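Local coordinates for protein SVS_variant_AS1 (PDB 6TJA) that probably cyclises geranylgeranyl diphosphate to the spirocyclic diterpene spiroviolene, as an engineered reconstructed ancestor of a bacterial class I terpene cyclase, at residues M194-I197 and E202-D205; V146-H151 and R206-P211; A215-A220 and S292-G297; A57-R62 and L78-L83; E29-E34 and R72-S77. One frame throughout, in Å; residues are numbered along the deposited sequence.

How the contacts relate
Contact 5 opens first, at E29-E34, but before R72-S77 closes it A57-R62 has already begun contact 4; the two therefore cross, and both are closed on adjoining stretches of helix 70-91. They fix helices 25-38 and 56-61 against it. V146-H151 on helix 143-169 then opens contact 2, which ends only at R206-P211, with contact 1 nested inside it as a short loop after helix 195-199. R148 touches both. Contact 3 follows in series and joins helix 211-231 to helix 289-309 across 71 intervening residues. These groups meet around 194-197: M194 packs against V80 and F60, I197 O reaches R72, and L195 lies on Y294 and G297.

Contact 1. Residues M194-I197 and E202-D205; sequences MLEI and EVPD
The loop between helix 195-199 and helix 205-208, in the all-helical class I terpene synthase fold, is pinned by one buried carboxylate: E196 reaches out from the first of these helices and takes the backbone N-H of V203 in the loop. E196 OE2 lies 2.9 Å from V203 N, with an N-H...O angle of 151°. The N-H does not arrive in the plane of the carboxylate but from above it, 56° out. Beyond CG the glutamate chain runs extended, and it crosses the V203 side chain at about a right angle, with V203 CG2 4.0 Å from E196 CG; the aliphatic part of the acid is packed as well as its end. The E202 CA lies alongside, 3.2 Å from E196 OE2. The E202 carboxylate, meanwhile, turns off to the hydroxyl of T142, leaving E202 OE2 5.2 Å from E196 OE2, two like charges kept apart. Helix 143-169 supplies further partners: Q145 also bonds OE2 of E196, and R148 forms a salt bridge with OE1. With an arginine and two neutral donors converging on it, this buried acid is likely to stay ionised, and the one carboxylate links helix 195-199 both to the loop and to helix 143-169.

Contact 2. Residues V146-H151 and R206-P211; sequences VRRFVH and REMHRP
Helix 143-169 and the short helix 205-208 keep their backbones well apart here, the nearest CA atoms, those of R148 and M208, being 9.9 Å from each other, and long side chains bridge the distance. R148 does most of the reaching. Its chain is fully extended from CG to NE (chi2 175°, chi3 -178°), which carries the guanidinium to M208, whose CB sits 3.5 Å above the plane, displaced toward the rim of the group. M208 CG is 3.7 Å from R148 NH1, and M208 CE curls round to 3.9 Å from the same nitrogen because the methionine chain bends at chi2 (50°) and again at chi3. This is an arginine from the second turn of helix 143-169 in the terpene synthase fold, laid flat on a methionine; NH1 also bonds V203 O in the loop before helix 205-208, and NH2 forms a salt bridge with D205 at the start of that helix. Its NE turns instead to a water 3.1 Å away, which accepts the bond in the plane of the guanidinium. That same water lies in the plane of the H209 imidazole, at its edge, with its oxygen 2.6 Å from H209 NE2, so it links two groups whose nearest nitrogens, R148 NE and H209 NE2, are too far apart to bond directly. The dimer interface is close by, for H209 also packs on T144 of the second subunit, and H151 stacks on H151 of that subunit.

Contact 3. Residues A215-A220 and S292-G297; sequences ALTEMA and STYLQG
T217 OG1 has two partners: V213 O, one turn back in its own helix, bonds it, and the phenol oxygen of Y294 comes across from helix 289-309. The distance from Y294 OH to T217 OG1 is 2.6 Å, a short bond. OG1 lies in the plane of the tyrosine ring, at its hydroxyl edge. The ring gets there because CG stands anti to the Y294 backbone N (chi1 177°), throwing the phenol across the gap between the helices to meet the threonine at about a right angle. The threonine's other branch presses on the same atom, with T217 CG2 3.2 Å from Y294 OH, so the hydroxyl is nested against the whole fork of the side chain. Next to this polar pair is a greasy one: L216 CD1 and L295 CD2 meet at 4.0 Å, where the backbones come nearest, 8.2 Å between the CA atoms of L216 and L295. L216 goes on to F276 and L279 of helix 258-283, and Y294 also touches L195. A buried polar bridge set beside leucines thus joins two long helices inside the alpha-helical bundle characteristic of class I terpene synthases.

Contact 4. Residues A57-R62 and L78-L83; sequences ADFFAR and LFVYWL
V80 is the bump of this contact, and the neighbouring phenylalanines F59 and F60 make the hollow that takes it. Its two methyl groups divide the work: V80 CG1 goes to the first ring, 3.7 Å from F59 CD2, while V80 CG2 lies against the root of the second, 4.1 Å from F60 CB and equally near the ring atom CD1. The fork is set by CG1 standing anti to the V80 backbone N (chi1 173°), which leaves CG2 beside that nitrogen and splays the methyls between the two aromatics. F59 crosses the valine at about a right angle, F60 at a slant. The axes of the local helical segments 57-61 and 78-83 pass 9.1 Å apart at 126°, a steep crossing. In class I terpene synthases the later turns of a helix like 70-91 carry the aspartate-rich metal-binding motif, and its sequence fits that role; the short helix 56-61 is braced against its middle. An alanine in place of V80 would take away both methyls, which is likely to open a gap between the two rings and let F59 shift. At the other end of the contact the bump is small: A57 CB sits 4.2 Å from Y81 CE2, tucked beside the phenol, whose OH receives a weak bond from A57 N at 3.2 Å. The remaining walls come from elsewhere: W308 meets the F59 ring edge to face, M194 lies on V80, and A32 and I36 pack on Y81.

Contact 5. Residues E29-E34 and R72-S77; sequences EKRAVE and RLLATS
One face of the R31 guanidinium is covered by a methyl group of L74, whose CD2 stands 3.2 Å above the plane and displaced toward the rim, on the side of NE and NH2. Both nitrogens, R31 NE and R31 NH2, are 3.5 Å from that carbon. The charged end has its partner nearby in D71, bound through R31 NH2, so the leucine supports the flat group while the aspartate holds it by charge. A bend at chi3 (63°) folds the arginine over the leucine, and the two side chains cross at about a right angle. L74's other methyl turns to the helix itself: CD1 lies 4.1 Å from A32 CB and also touches the A32 backbone nitrogen. The small alanine lets the helices close in, to 6.6 Å between the CA atoms of A32 and L74. Helix 25-38 is thereby laid on the first half of helix 70-91, at the outer side of the helical bundle, where A32 also meets L78 and Y81 one and two turns further on. Replacing L74 by a serine would probably leave the R31 guanidinium without its apolar support and A32 facing a gap. On the same face of helix 70-91, S77 OG turns back into its own helix, bonding L73 O at 2.8 Å; the S77 amide reaches that oxygen from the opposite face of the carbonyl plane.

Contact 1. Residues M194-I197 and E202-D205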
# COMPACT_ATOMS: atom_id res chain seq x y z
N MET A 194 10.72 -4.99 8.27
CA MET A 194 12.05 -4.47 8.70
C MET A 194 13.05 -5.60 9.01
O MET A 194 14.21 -5.26 9.26
CB MET A 194 11.93 -3.61 9.95
CG MET A 194 11.09 -2.38 9.76
SD MET A 194 11.36 -1.33 11.16
CE MET A 194 10.52 -2.20 12.48
N LEU A 195 12.68 -6.86 9.00
CA LEU A 195 13.61 -7.95 9.27
C LEU A 195 14.83 -7.96 8.36
O LEU A 195 15.91 -8.00 8.80
CB LEU A 195 12.92 -9.31 9.24
CG LEU A 195 12.03 -9.76 10.39
CD1 LEU A 195 11.16 -10.97 10.09
CD2 LEU A 195 12.77 -9.94 11.69
N GLU A 196 14.57 -7.87 7.07
CA GLU A 196 15.54 -7.83 6.02
C GLU A 196 16.51 -6.69 6.17
O GLU A 196 17.65 -6.80 5.87
CB GLU A 196 14.77 -7.56 4.76
CG GLU A 196 14.71 -8.69 3.82
CD GLU A 196 14.36 -8.22 2.47
OE1 GLU A 196 13.23 -7.85 2.23
OE2 GLU A 196 15.23 -8.26 1.63
N ILE A 197 15.97 -5.56 6.57
CA ILE A 197 16.71 -4.29 6.77
C ILE A 197 17.63 -4.45 7.99
O ILE A 197 18.79 -4.02 7.91
CB ILE A 197 15.73 -3.10 6.86
CG1 ILE A 197 14.95 -2.94 5.55
CG2 ILE A 197 16.46 -1.83 7.23
CD1 ILE A 197 13.92 -1.86 5.56
N GLU A 202 19.10 -9.70 1.92
CA GLU A 202 18.10 -9.36 0.86
C GLU A 202 17.42 -10.62 0.27
O GLU A 202 18.08 -11.39 -0.49
CB GLU A 202 18.68 -8.53 -0.28
CG GLU A 202 17.56 -7.95 -1.17
CD GLU A 202 17.94 -7.15 -2.43
OE1 GLU A 202 19.12 -7.29 -2.93
OE2 GLU A 202 17.06 -6.39 -2.91
N VAL A 203 16.12 -10.81 0.51
CA VAL A 203 15.36 -11.98 -0.04
C VAL A 203 15.00 -11.67 -1.49
O VAL A 203 14.37 -10.65 -1.75
CB VAL A 203 14.11 -12.28 0.79
CG1 VAL A 203 13.39 -13.55 0.34
CG2 VAL A 203 14.43 -12.31 2.26
N PRO A 204 15.35 -12.52 -2.44
CA PRO A 204 14.98 -12.26 -3.82
C PRO A 204 13.46 -12.23 -4.03
O PRO A 204 12.77 -12.94 -3.39
CB PRO A 204 15.61 -13.41 -4.57
CG PRO A 204 16.60 -13.96 -3.67
CD PRO A 204 16.13 -13.74 -2.30
N ASP A 205 12.99 -11.37 -4.91
CA ASP A 205 11.56 -11.24 -5.23
C ASP A 205 10.84 -12.58 -5.42
O ASP A 205 9.82 -12.80 -4.86
CB ASP A 205 11.36 -10.42 -6.51
CG ASP A 205 11.03 -8.93 -6.27
OD1 ASP A 205 11.27 -8.36 -5.22
OD2 ASP A 205 10.58 -8.28 -7.20

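Contact 2. Residues V146-H151 and R206-P211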
# COMPACT_ATOMS: atom_id res chain seq x y z
N VAL A 146 13.50 -1.05 0.77
CA VAL A 146 12.80 0.22 1.14
C VAL A 146 11.37 0.19 0.58
O VAL A 146 10.44 0.52 1.34
CB VAL A 146 13.60 1.46 0.72
CG1 VAL A 146 12.78 2.73 0.86
CG2 VAL A 146 14.89 1.59 1.53
N ARG A 147 11.15 -0.27 -0.65
CA ARG A 147 9.79 -0.27 -1.22
C ARG A 147 8.94 -1.31 -0.50
O ARG A 147 7.76 -1.05 -0.28
CB ARG A 147 9.79 -0.53 -2.73
CG ARG A 147 10.26 0.65 -3.56
CD ARG A 147 9.51 1.96 -3.36
NE ARG A 147 8.17 1.97 -3.93
CZ ARG A 147 7.29 2.96 -3.75
NH1 ARG A 147 7.61 3.99 -2.98
NH2 ARG A 147 6.10 2.90 -4.33
N ARG A 148 9.52 -2.45 -0.15
CA ARG A 148 8.81 -3.49 0.63
C ARG A 148 8.33 -2.83 1.93
O ARG A 148 7.16 -3.07 2.28
CB ARG A 148 9.68 -4.72 0.85
CG ARG A 148 9.98 -5.50 -0.42
CD ARG A 148 10.96 -6.65 -0.20
NE ARG A 148 11.27 -7.36 -1.42
CZ ARG A 148 12.08 -8.43 -1.52
NH1 ARG A 148 12.65 -8.96 -0.45
NH2 ARG A 148 12.27 -9.00 -2.69
N PHE A 149 9.15 -1.98 2.56
CA PHE A 149 8.80 -1.33 3.85
C PHE A 149 7.69 -0.28 3.62
O PHE A 149 6.67 -0.27 4.38
CB PHE A 149 10.01 -0.71 4.56
CG PHE A 149 9.60 -0.02 5.84
CD1 PHE A 149 9.32 -0.76 6.98
CD2 PHE A 149 9.40 1.35 5.87
CE1 PHE A 149 8.85 -0.14 8.13
CE2 PHE A 149 8.94 1.97 7.03
CZ PHE A 149 8.67 1.23 8.15
N VAL A 150 7.88 0.55 2.59
CA VAL A 150 6.94 1.64 2.22
C VAL A 150 5.55 1.02 2.02
O VAL A 150 4.56 1.60 2.50
CB VAL A 150 7.43 2.37 0.95
CG1 VAL A 150 6.33 3.19 0.32
CG2 VAL A 150 8.65 3.23 1.23
N HIS A 151 5.47 -0.09 1.30
CA HIS A 151 4.18 -0.73 0.93
C HIS A 151 3.54 -1.36 2.18
O HIS A 151 2.31 -1.35 2.28
CB HIS A 151 4.42 -1.75 -0.20
CG HIS A 151 4.64 -1.15 -1.53
ND1 HIS A 151 3.92 -0.05 -1.97
CD2 HIS A 151 5.45 -1.49 -2.55
CE1 HIS A 151 4.32 0.28 -3.19
NE2 HIS A 151 5.25 -0.60 -3.57
N ARG A 206 11.40 -13.47 -6.21
CA ARG A 206 10.83 -14.74 -6.49
C ARG A 206 10.62 -15.60 -5.26
O ARG A 206 9.77 -16.42 -5.24
CB ARG A 206 11.61 -15.46 -7.61
CG ARG A 206 12.62 -16.47 -7.16
CD ARG A 206 13.91 -16.48 -7.95
NE ARG A 206 15.07 -16.47 -7.06
CZ ARG A 206 15.44 -17.48 -6.29
NH1 ARG A 206 14.78 -18.63 -6.32
NH2 ARG A 206 16.47 -17.36 -5.48
N GLU A 207 11.38 -15.36 -4.23
CA GLU A 207 11.23 -16.11 -2.96
C GLU A 207 10.30 -15.30 -2.07
O GLU A 207 9.42 -15.89 -1.47
CB GLU A 207 12.58 -16.38 -2.29
CG GLU A 207 13.34 -17.56 -2.89
CD GLU A 207 14.54 -18.01 -2.04
OE1 GLU A 207 14.55 -19.19 -1.52
OE2 GLU A 207 15.46 -17.17 -1.90
N MET A 208 10.50 -14.02 -1.97
CA MET A 208 9.68 -13.20 -1.12
C MET A 208 8.22 -13.20 -1.48
O MET A 208 7.41 -13.25 -0.62
CB MET A 208 10.18 -11.77 -1.05
CG MET A 208 9.53 -10.92 0.02
SD MET A 208 9.45 -11.55 1.70
CE MET A 208 10.60 -10.51 2.53
N HIS A 209 7.91 -13.17 -2.77
CA HIS A 209 6.54 -13.11 -3.24
C HIS A 209 5.77 -14.40 -3.46
O HIS A 209 4.66 -14.37 -3.84
CB HIS A 209 6.42 -12.12 -4.39
CG HIS A 209 6.95 -10.77 -4.06
ND1 HIS A 209 6.55 -10.07 -2.96
CD2 HIS A 209 7.87 -10.00 -4.67
CE1 HIS A 209 7.18 -8.92 -2.92
NE2 HIS A 209 8.00 -8.86 -3.94
N ARG A 210 6.44 -15.52 -3.28
CA ARG A 210 5.83 -16.87 -3.22
C ARG A 210 4.60 -16.83 -2.32
O ARG A 210 4.68 -16.41 -1.15
CB ARG A 210 6.81 -17.92 -2.68
CG ARG A 210 7.82 -18.46 -3.68
CD ARG A 210 8.79 -19.40 -2.98
NE ARG A 210 8.09 -20.61 -2.59
CZ ARG A 210 8.57 -21.59 -1.82
NH1 ARG A 210 9.77 -21.49 -1.29
NH2 ARG A 210 7.80 -22.64 -1.56
N PRO A 211 3.42 -17.23 -2.85
CA PRO A 211 2.21 -17.30 -2.04
C PRO A 211 2.46 -17.94 -0.65
O PRO A 211 1.98 -17.39 0.33
CB PRO A 211 1.28 -18.09 -2.99
CG PRO A 211 1.63 -17.55 -4.35
CD PRO A 211 3.15 -17.52 -4.28
O HOH W 1 9.69 -6.83 -4.01

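Contact 3. Residues A215-A220 and S292-G297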
# COMPACT_ATOMS: atom_id res chain seq x y z
N ALA A 215 1.81 -16.12 2.87
CA ALA A 215 0.89 -16.71 3.87
C ALA A 215 1.60 -16.89 5.22
O ALA A 215 0.98 -16.63 6.26
CB ALA A 215 0.31 -18.00 3.39
N LEU A 216 2.86 -17.29 5.22
CA LEU A 216 3.62 -17.46 6.50
C LEU A 216 3.74 -16.08 7.14
O LEU A 216 3.64 -16.00 8.34
CB LEU A 216 5.01 -18.05 6.23
CG LEU A 216 5.04 -19.55 5.96
CD1 LEU A 216 6.41 -20.00 5.46
CD2 LEU A 216 4.66 -20.34 7.21
N THR A 217 3.92 -15.04 6.33
CA THR A 217 4.10 -13.66 6.84
C THR A 217 2.76 -13.20 7.45
O THR A 217 2.75 -12.68 8.61
CB THR A 217 4.62 -12.74 5.73
OG1 THR A 217 5.89 -13.20 5.24
CG2 THR A 217 4.78 -11.32 6.25
N GLU A 218 1.67 -13.37 6.72
CA GLU A 218 0.32 -13.01 7.22
C GLU A 218 0.05 -13.77 8.52
O GLU A 218 -0.42 -13.15 9.47
CB GLU A 218 -0.69 -13.23 6.11
CG GLU A 218 -0.66 -12.16 5.04
CD GLU A 218 -1.97 -12.03 4.28
OE1 GLU A 218 -2.82 -12.93 4.44
OE2 GLU A 218 -2.14 -11.03 3.52
N MET A 219 0.42 -15.04 8.60
CA MET A 219 0.10 -15.87 9.78
C MET A 219 0.90 -15.34 10.96
O MET A 219 0.33 -15.20 12.08
CB MET A 219 0.38 -17.35 9.52
CG MET A 219 -0.75 -17.93 8.68
SD MET A 219 -0.87 -19.69 8.56
CE MET A 219 0.27 -19.97 7.21
N ALA A 220 2.18 -15.03 10.72
CA ALA A 220 3.04 -14.49 11.77
C ALA A 220 2.38 -13.22 12.30
O ALA A 220 2.33 -13.03 13.53
CB ALA A 220 4.42 -14.24 11.23
N SER A 292 15.63 -18.31 4.49
CA SER A 292 15.77 -19.04 5.77
C SER A 292 15.88 -18.05 6.92
O SER A 292 15.17 -18.22 7.88
CB SER A 292 16.94 -20.00 5.76
OG SER A 292 16.73 -20.98 4.76
N THR A 293 16.74 -17.04 6.78
CA THR A 293 16.96 -15.98 7.79
C THR A 293 15.63 -15.25 8.06
O THR A 293 15.27 -15.08 9.24
CB THR A 293 18.07 -15.06 7.29
OG1 THR A 293 19.24 -15.87 7.19
CG2 THR A 293 18.30 -13.90 8.22
N TYR A 294 14.97 -14.78 7.01
CA TYR A 294 13.64 -14.13 7.05
C TYR A 294 12.68 -15.04 7.85
O TYR A 294 12.13 -14.55 8.84
CB TYR A 294 13.11 -13.85 5.63
CG TYR A 294 11.73 -13.25 5.62
CD1 TYR A 294 11.50 -11.99 6.12
CD2 TYR A 294 10.65 -13.97 5.16
CE1 TYR A 294 10.23 -11.44 6.15
CE2 TYR A 294 9.38 -13.43 5.14
CZ TYR A 294 9.16 -12.17 5.66
OH TYR A 294 7.90 -11.65 5.67
N LEU A 295 12.54 -16.30 7.45
CA LEU A 295 11.67 -17.24 8.14
C LEU A 295 11.97 -17.30 9.63
O LEU A 295 11.06 -17.24 10.46
CB LEU A 295 11.80 -18.64 7.52
CG LEU A 295 11.30 -18.80 6.09
CD1 LEU A 295 11.21 -20.27 5.72
CD2 LEU A 295 9.95 -18.11 5.91
N GLN A 296 13.26 -17.42 9.97
CA GLN A 296 13.68 -17.47 11.37
C GLN A 296 13.16 -16.23 12.07
O GLN A 296 12.69 -16.28 13.21
CB GLN A 296 15.21 -17.52 11.46
CG GLN A 296 15.75 -18.81 12.06
CD GLN A 296 17.24 -18.98 11.82
OE1 GLN A 296 17.66 -19.44 10.76
NE2 GLN A 296 18.04 -18.60 12.81
N GLY A 297 13.26 -15.10 11.38
CA GLY A 297 12.77 -13.80 11.88
C GLY A 297 11.28 -13.84 12.21
O GLY A 297 10.89 -13.36 13.29

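Contact 4. Residues A57-R62 and L78-L83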
# COMPACT_ATOMS: atom_id res chain seq x y z
N ALA A 57 13.41 -1.20 21.79
CA ALA A 57 14.72 -1.77 21.40
C ALA A 57 14.79 -3.21 21.90
O ALA A 57 15.18 -4.09 21.14
CB ALA A 57 15.85 -0.93 21.91
N ASP A 58 14.28 -3.47 23.09
CA ASP A 58 14.13 -4.85 23.63
C ASP A 58 13.23 -5.64 22.67
O ASP A 58 13.56 -6.79 22.32
CB ASP A 58 13.56 -4.82 25.06
CG ASP A 58 13.66 -6.15 25.80
OD1 ASP A 58 14.74 -6.40 26.41
OD2 ASP A 58 12.66 -6.92 25.77
N PHE A 59 12.11 -5.04 22.28
CA PHE A 59 11.11 -5.66 21.38
C PHE A 59 11.82 -6.10 20.09
O PHE A 59 11.78 -7.29 19.81
CB PHE A 59 9.95 -4.69 21.14
CG PHE A 59 8.92 -5.18 20.17
CD1 PHE A 59 7.86 -5.93 20.61
CD2 PHE A 59 9.01 -4.86 18.82
CE1 PHE A 59 6.89 -6.37 19.72
CE2 PHE A 59 8.03 -5.28 17.94
CZ PHE A 59 6.98 -6.05 18.38
N PHE A 60 12.44 -5.21 19.32
CA PHE A 60 12.89 -5.57 17.96
C PHE A 60 14.24 -6.32 18.01
O PHE A 60 14.50 -7.04 17.04
CB PHE A 60 12.94 -4.38 17.01
CG PHE A 60 12.83 -4.84 15.57
CD1 PHE A 60 11.65 -5.40 15.11
CD2 PHE A 60 13.91 -4.79 14.72
CE1 PHE A 60 11.55 -5.88 13.81
CE2 PHE A 60 13.80 -5.21 13.41
CZ PHE A 60 12.62 -5.75 12.95
N ALA A 61 15.00 -6.21 19.10
CA ALA A 61 16.23 -6.99 19.35
C ALA A 61 15.88 -8.49 19.44
O ALA A 61 16.78 -9.35 19.26
CB ALA A 61 16.90 -6.48 20.61
N ARG A 62 14.63 -8.80 19.75
CA ARG A 62 14.07 -10.17 19.73
C ARG A 62 13.65 -10.62 18.32
O ARG A 62 13.57 -11.84 18.09
CB ARG A 62 12.89 -10.25 20.69
CG ARG A 62 13.28 -9.96 22.13
CD ARG A 62 11.99 -9.85 22.93
NE ARG A 62 12.23 -9.53 24.32
CZ ARG A 62 12.57 -10.41 25.24
NH1 ARG A 62 12.69 -11.69 24.93
NH2 ARG A 62 12.79 -10.01 26.48
N LEU A 78 14.08 2.19 16.06
CA LEU A 78 13.48 3.56 16.08
C LEU A 78 12.06 3.53 15.51
O LEU A 78 11.14 4.12 16.13
CB LEU A 78 14.37 4.51 15.28
CG LEU A 78 15.76 4.75 15.88
CD1 LEU A 78 16.47 5.85 15.12
CD2 LEU A 78 15.67 5.10 17.35
N PHE A 79 11.85 2.88 14.37
CA PHE A 79 10.49 2.83 13.77
C PHE A 79 9.54 2.15 14.74
O PHE A 79 8.36 2.45 14.68
CB PHE A 79 10.40 2.10 12.44
CG PHE A 79 8.98 2.04 11.95
CD1 PHE A 79 8.34 3.18 11.47
CD2 PHE A 79 8.25 0.87 12.01
CE1 PHE A 79 7.03 3.13 11.01
CE2 PHE A 79 6.91 0.85 11.64
CZ PHE A 79 6.31 1.99 11.14
N VAL A 80 9.99 1.21 15.56
CA VAL A 80 9.05 0.55 16.51
C VAL A 80 8.63 1.58 17.58
O VAL A 80 7.42 1.57 17.94
CB VAL A 80 9.58 -0.73 17.15
CG1 VAL A 80 8.61 -1.25 18.22
CG2 VAL A 80 9.84 -1.80 16.10
N TYR A 81 9.57 2.43 18.04
CA TYR A 81 9.24 3.54 18.99
C TYR A 81 8.22 4.48 18.32
O TYR A 81 7.15 4.82 18.91
CB TYR A 81 10.50 4.31 19.41
CG TYR A 81 11.36 3.61 20.44
CD1 TYR A 81 10.97 3.52 21.76
CD2 TYR A 81 12.56 3.02 20.08
CE1 TYR A 81 11.74 2.87 22.71
CE2 TYR A 81 13.36 2.39 21.02
CZ TYR A 81 12.94 2.31 22.33
OH TYR A 81 13.70 1.65 23.24
N TRP A 82 8.57 4.91 17.12
CA TRP A 82 7.75 5.82 16.29
C TRP A 82 6.34 5.27 16.17
O TRP A 82 5.42 6.02 16.38
CB TRP A 82 8.36 5.99 14.90
CG TRP A 82 7.64 7.02 14.12
CD1 TRP A 82 7.88 8.37 14.08
CD2 TRP A 82 6.52 6.79 13.26
NE1 TRP A 82 7.01 8.98 13.23
CE2 TRP A 82 6.15 8.04 12.73
CE3 TRP A 82 5.82 5.64 12.88
CZ2 TRP A 82 5.09 8.16 11.83
CZ3 TRP A 82 4.75 5.78 12.02
CH2 TRP A 82 4.40 7.01 11.50
N LEU A 83 6.22 3.99 15.84
CA LEU A 83 4.93 3.32 15.62
C LEU A 83 4.12 3.38 16.91
O LEU A 83 2.95 3.76 16.83
CB LEU A 83 5.15 1.87 15.17
CG LEU A 83 3.88 1.03 15.01
CD1 LEU A 83 3.20 1.29 13.68
CD2 LEU A 83 4.25 -0.44 15.15

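Contact 5. Residues E29-E34 and R72-S77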
# COMPACT_ATOMS: atom_id res chain seq x y z
N GLU A 29 19.58 0.27 22.77
CA GLU A 29 18.54 0.99 23.55
C GLU A 29 19.07 2.38 23.97
O GLU A 29 18.28 3.34 24.00
CB GLU A 29 18.10 0.17 24.75
CG GLU A 29 16.83 0.69 25.38
CD GLU A 29 16.52 0.19 26.78
OE1 GLU A 29 17.06 -0.89 27.17
OE2 GLU A 29 15.75 0.88 27.50
N LYS A 30 20.36 2.49 24.30
CA LYS A 30 20.94 3.76 24.81
C LYS A 30 20.85 4.77 23.66
O LYS A 30 20.30 5.85 23.85
CB LYS A 30 22.39 3.57 25.26
CG LYS A 30 22.71 4.10 26.65
CD LYS A 30 24.10 4.69 26.78
CE LYS A 30 24.31 5.32 28.15
NZ LYS A 30 25.75 5.56 28.43
N ARG A 31 21.35 4.38 22.49
CA ARG A 31 21.29 5.23 21.26
C ARG A 31 19.83 5.57 20.95
O ARG A 31 19.58 6.74 20.56
CB ARG A 31 22.03 4.52 20.13
CG ARG A 31 23.51 4.32 20.44
CD ARG A 31 24.18 3.46 19.40
NE ARG A 31 24.15 4.07 18.08
CZ ARG A 31 24.50 3.46 16.95
NH1 ARG A 31 24.86 2.18 16.94
NH2 ARG A 31 24.46 4.12 15.81
N ALA A 32 18.90 4.63 21.14
CA ALA A 32 17.46 4.81 20.84
C ALA A 32 16.88 5.88 21.77
O ALA A 32 16.19 6.78 21.29
CB ALA A 32 16.72 3.50 20.96
N VAL A 33 17.26 5.83 23.03
CA VAL A 33 16.83 6.77 24.01
C VAL A 33 17.36 8.15 23.69
O VAL A 33 16.65 9.10 23.84
CB VAL A 33 17.24 6.36 25.41
CG1 VAL A 33 16.98 7.47 26.38
CG2 VAL A 33 16.48 5.13 25.82
N GLU A 34 18.58 8.26 23.21
CA GLU A 34 19.06 9.58 22.86
C GLU A 34 18.39 10.13 21.63
O GLU A 34 18.05 11.27 21.60
CB GLU A 34 20.58 9.79 22.90
CG GLU A 34 21.50 8.76 22.27
CD GLU A 34 22.85 8.59 22.99
OE1 GLU A 34 22.99 8.90 24.19
OE2 GLU A 34 23.79 8.10 22.35
N ARG A 72 21.77 -0.97 11.87
CA ARG A 72 20.54 -1.49 11.19
C ARG A 72 19.51 -1.85 12.26
O ARG A 72 18.34 -1.54 12.05
CB ARG A 72 20.85 -2.68 10.30
CG ARG A 72 21.61 -2.30 9.03
CD ARG A 72 21.98 -3.58 8.31
NE ARG A 72 22.58 -3.34 7.03
CZ ARG A 72 22.00 -3.47 5.83
NH1 ARG A 72 20.71 -3.78 5.69
NH2 ARG A 72 22.75 -3.26 4.77
N LEU A 73 19.94 -2.45 13.37
CA LEU A 73 19.03 -2.81 14.48
C LEU A 73 18.54 -1.52 15.13
O LEU A 73 17.38 -1.50 15.60
CB LEU A 73 19.75 -3.72 15.49
CG LEU A 73 18.91 -4.12 16.70
CD1 LEU A 73 17.62 -4.82 16.27
CD2 LEU A 73 19.71 -5.00 17.63
N LEU A 74 19.38 -0.49 15.17
CA LEU A 74 18.96 0.81 15.76
C LEU A 74 17.85 1.40 14.89
O LEU A 74 16.82 1.77 15.45
CB LEU A 74 20.15 1.78 15.87
CG LEU A 74 19.77 3.20 16.31
CD1 LEU A 74 18.99 3.17 17.62
CD2 LEU A 74 21.03 4.06 16.42
N ALA A 75 18.08 1.52 13.59
CA ALA A 75 17.14 2.21 12.67
C ALA A 75 15.77 1.52 12.72
O ALA A 75 14.75 2.20 12.91
CB ALA A 75 17.72 2.22 11.28
N THR A 76 15.75 0.19 12.63
CA THR A 76 14.48 -0.59 12.68
C THR A 76 13.86 -0.43 14.07
O THR A 76 12.66 -0.18 14.14
CB THR A 76 14.72 -2.03 12.23
OG1 THR A 76 15.71 -2.57 13.10
CG2 THR A 76 15.18 -2.12 10.80
N SER A 77 14.66 -0.48 15.15
CA SER A 77 14.14 -0.25 16.53
C SER A 77 13.49 1.15 16.64
O SER A 77 12.43 1.25 17.23
CB SER A 77 15.21 -0.44 17.57
OG SER A 77 15.53 -1.82 17.70